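Local coordinates for protein Ras-3 from Cryphonectria parasitica (Cryphonectria parasitica, PDB 4KU4) that belongs to the Ras family of P-loop proteins and holds guanosine-5'-diphosphate in a pocket of its alpha/beta domain, at residues 88-93 and 184-189. Numbering follows the deposited sequence. Where two conformers were deposited one is given.
Sequences LFVIVF and EAFFSV
Leu88 and Val90, two residues apart on a central strand, meet Val189 and Phe186 of the C-terminal helix, part of the helical layer on one face of the Ras-family alpha/beta sheet. Strand 88-93 and helix 184-189 run roughly antiparallel, at 145°, their axes coming within 8.4 Å, and no hydrogen bond links them; the 251 Å² buried between them comes from apolar side chains, with two backbone oxygens lying against methyl groups.

Strand alternation sets which side chains face the helix. Leu88 and Val90 direct their CB atoms at the helix, whereas Phe89 sends its ring to the other face of the sheet, onto Val111 of helix 98-118; its carbonyl still contributes, since Val189 CG1 lies 3.8 Å from Phe89 O. The other methyl of Val189, CG2, meets Leu88 CB at 3.9 Å. These two side chains pass each other in opposite directions, which brings Leu88 CD2 alongside Val189 O, at 3.9 Å. With chi1 of -78°, Val189 CG1 stands anti to its own carbonyl carbon and CG2 falls between that carbon and the backbone N, dividing the two methyls between Phe89 O and Leu88.

About one turn earlier on the helix, Phe186 crosses Val90 at about a right angle. Phe186 starts off beside the strand, but its ring comes nearer, and Val90 CG2 approaches it obliquely. Met19 of the neighbouring strand 15-20 also touches Phe186, while Val141 of strand 140-145 receives Val189, so the helix spans three adjacent strands. Phe186 CD1 and CE1 carry the contact, lying 4.0 and 4.2 Å from Val90 CG2.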
loop_
_atom_site.group_PDB
_atom_site.type_symbol
_atom_site.label_atom_id
_atom_site.label_comp_id
_atom_site.label_asym_id
_atom_site.label_seq_id
_atom_site.Cartn_x
_atom_site.Cartn_y
_atom_site.Cartn_z
ATOM N N LEU A 88 5.083 3.587 6.795
ATOM C CA LEU A 88 5.189 2.731 5.630
ATOM C C LEU A 88 4.016 3.020 4.717
ATOM O O LEU A 88 2.971 3.475 5.175
ATOM C CB LEU A 88 5.158 1.265 6.048
ATOM C CG LEU A 88 6.084 0.874 7.200
ATOM C CD1 LEU A 88 5.741 -0.512 7.751
ATOM C CD2 LEU A 88 7.556 0.945 6.774
ATOM N N PHE A 89 4.182 2.726 3.431
ATOM C CA PHE A 89 3.217 3.121 2.424
ATOM C C PHE A 89 2.895 2.069 1.381
ATOM O O PHE A 89 3.779 1.406 0.838
ATOM C CB PHE A 89 3.693 4.404 1.732
ATOM C CG PHE A 89 3.814 5.569 2.665
ATOM C CD1 PHE A 89 2.736 6.413 2.879
ATOM C CD2 PHE A 89 4.990 5.794 3.361
ATOM C CE1 PHE A 89 2.826 7.480 3.752
ATOM C CE2 PHE A 89 5.093 6.865 4.238
ATOM C CZ PHE A 89 3.998 7.704 4.438
ATOM N N VAL A 90 1.607 1.939 1.107
ATOM C CA VAL A 90 1.123 1.080 0.054
ATOM C C VAL A 90 0.450 1.984 -0.966
ATOM O O VAL A 90 -0.600 2.569 -0.689
ATOM C CB VAL A 90 0.123 0.068 0.605
ATOM C CG1 VAL A 90 -0.405 -0.827 -0.518
ATOM C CG2 VAL A 90 0.775 -0.771 1.724
ATOM N N ILE A 91 1.077 2.125 -2.134
ATOM C CA ILE A 91 0.551 2.976 -3.189
ATOM C C ILE A 91 -0.084 2.100 -4.256
ATOM O O ILE A 91 0.600 1.337 -4.932
ATOM C CB ILE A 91 1.661 3.872 -3.740
ATOM C CG1 ILE A 91 2.323 4.598 -2.567
ATOM C CG2 ILE A 91 1.111 4.837 -4.803
ATOM C CD1 ILE A 91 3.338 5.652 -3.009
ATOM N N VAL A 92 -1.406 2.192 -4.362
ATOM C CA VAL A 92 -2.187 1.279 -5.186
ATOM C C VAL A 92 -2.578 1.877 -6.542
ATOM O O VAL A 92 -2.995 3.042 -6.644
ATOM C CB VAL A 92 -3.474 0.860 -4.440
ATOM C CG1 VAL A 92 -4.202 -0.245 -5.196
ATOM C CG2 VAL A 92 -3.136 0.405 -3.032
ATOM N N PHE A 93 -2.448 1.068 -7.587
ATOM C CA PHE A 93 -3.012 1.419 -8.888
ATOM C C PHE A 93 -3.827 0.233 -9.409
ATOM O O PHE A 93 -3.790 -0.853 -8.820
ATOM C CB PHE A 93 -1.929 1.871 -9.872
ATOM C CG PHE A 93 -1.058 0.775 -10.386
ATOM C CD1 PHE A 93 -1.365 0.132 -11.581
ATOM C CD2 PHE A 93 0.112 0.432 -9.719
ATOM C CE1 PHE A 93 -0.544 -0.873 -12.084
ATOM C CE2 PHE A 93 0.943 -0.564 -10.216
ATOM C CZ PHE A 93 0.613 -1.215 -11.407
ATOM N N GLU A 184 1.127 -10.621 1.131
ATOM C CA GLU A 184 2.479 -10.374 0.642
ATOM C C GLU A 184 2.705 -8.882 0.408
ATOM O O GLU A 184 3.757 -8.343 0.733
ATOM C CB GLU A 184 2.738 -11.157 -0.645
ATOM C CG GLU A 184 3.013 -12.640 -0.399
ATOM C CD GLU A 184 1.777 -13.470 -0.081
ATOM O OE1 GLU A 184 0.628 -12.965 -0.087
ATOM O OE2 GLU A 184 1.970 -14.669 0.195
ATOM N N ALA A 185 1.700 -8.211 -0.137
ATOM C CA ALA A 185 1.835 -6.798 -0.458
ATOM C C ALA A 185 2.038 -5.957 0.802
ATOM O O ALA A 185 3.009 -5.207 0.895
ATOM C CB ALA A 185 0.636 -6.329 -1.213
ATOM N N PHE A 186 1.120 -6.072 1.762
ATOM C CA PHE A 186 1.225 -5.312 3.006
ATOM C C PHE A 186 2.456 -5.686 3.827
ATOM O O PHE A 186 3.130 -4.811 4.373
ATOM C CB PHE A 186 -0.021 -5.499 3.881
ATOM C CG PHE A 186 -1.223 -4.734 3.406
ATOM C CD1 PHE A 186 -1.425 -3.421 3.811
ATOM C CD2 PHE A 186 -2.174 -5.329 2.587
ATOM C CE1 PHE A 186 -2.524 -2.712 3.394
ATOM C CE2 PHE A 186 -3.287 -4.614 2.172
ATOM C CZ PHE A 186 -3.455 -3.299 2.575
ATOM N N PHE A 187 2.738 -6.984 3.945
ATOM C CA PHE A 187 3.866 -7.395 4.768
ATOM C C PHE A 187 5.206 -7.001 4.137
ATOM O O PHE A 187 6.217 -6.918 4.825
ATOM C CB PHE A 187 3.845 -8.906 5.021
ATOM C CG PHE A 187 2.646 -9.390 5.780
ATOM C CD1 PHE A 187 1.718 -8.508 6.312
ATOM C CD2 PHE A 187 2.454 -10.744 5.967
ATOM C CE1 PHE A 187 0.617 -8.970 7.013
ATOM C CE2 PHE A 187 1.357 -11.215 6.665
ATOM C CZ PHE A 187 0.440 -10.325 7.194
ATOM N N SER A 188 5.210 -6.744 2.834
ATOM C CA SER A 188 6.455 -6.442 2.140
ATOM C C SER A 188 7.170 -5.230 2.721
ATOM O O SER A 188 8.396 -5.209 2.798
ATOM C CB SER A 188 6.235 -6.279 0.625
ATOM O OG SER A 188 5.514 -5.092 0.311
ATOM N N VAL A 189 6.412 -4.220 3.139
ATOM C CA VAL A 189 7.057 -3.010 3.631
ATOM C C VAL A 189 7.546 -3.184 5.060
ATOM O O VAL A 189 8.532 -2.567 5.471
ATOM C CB VAL A 189 6.154 -1.776 3.499
ATOM C CG1 VAL A 189 6.148 -1.287 2.041
ATOM C CG2 VAL A 189 4.751 -2.068 3.987
#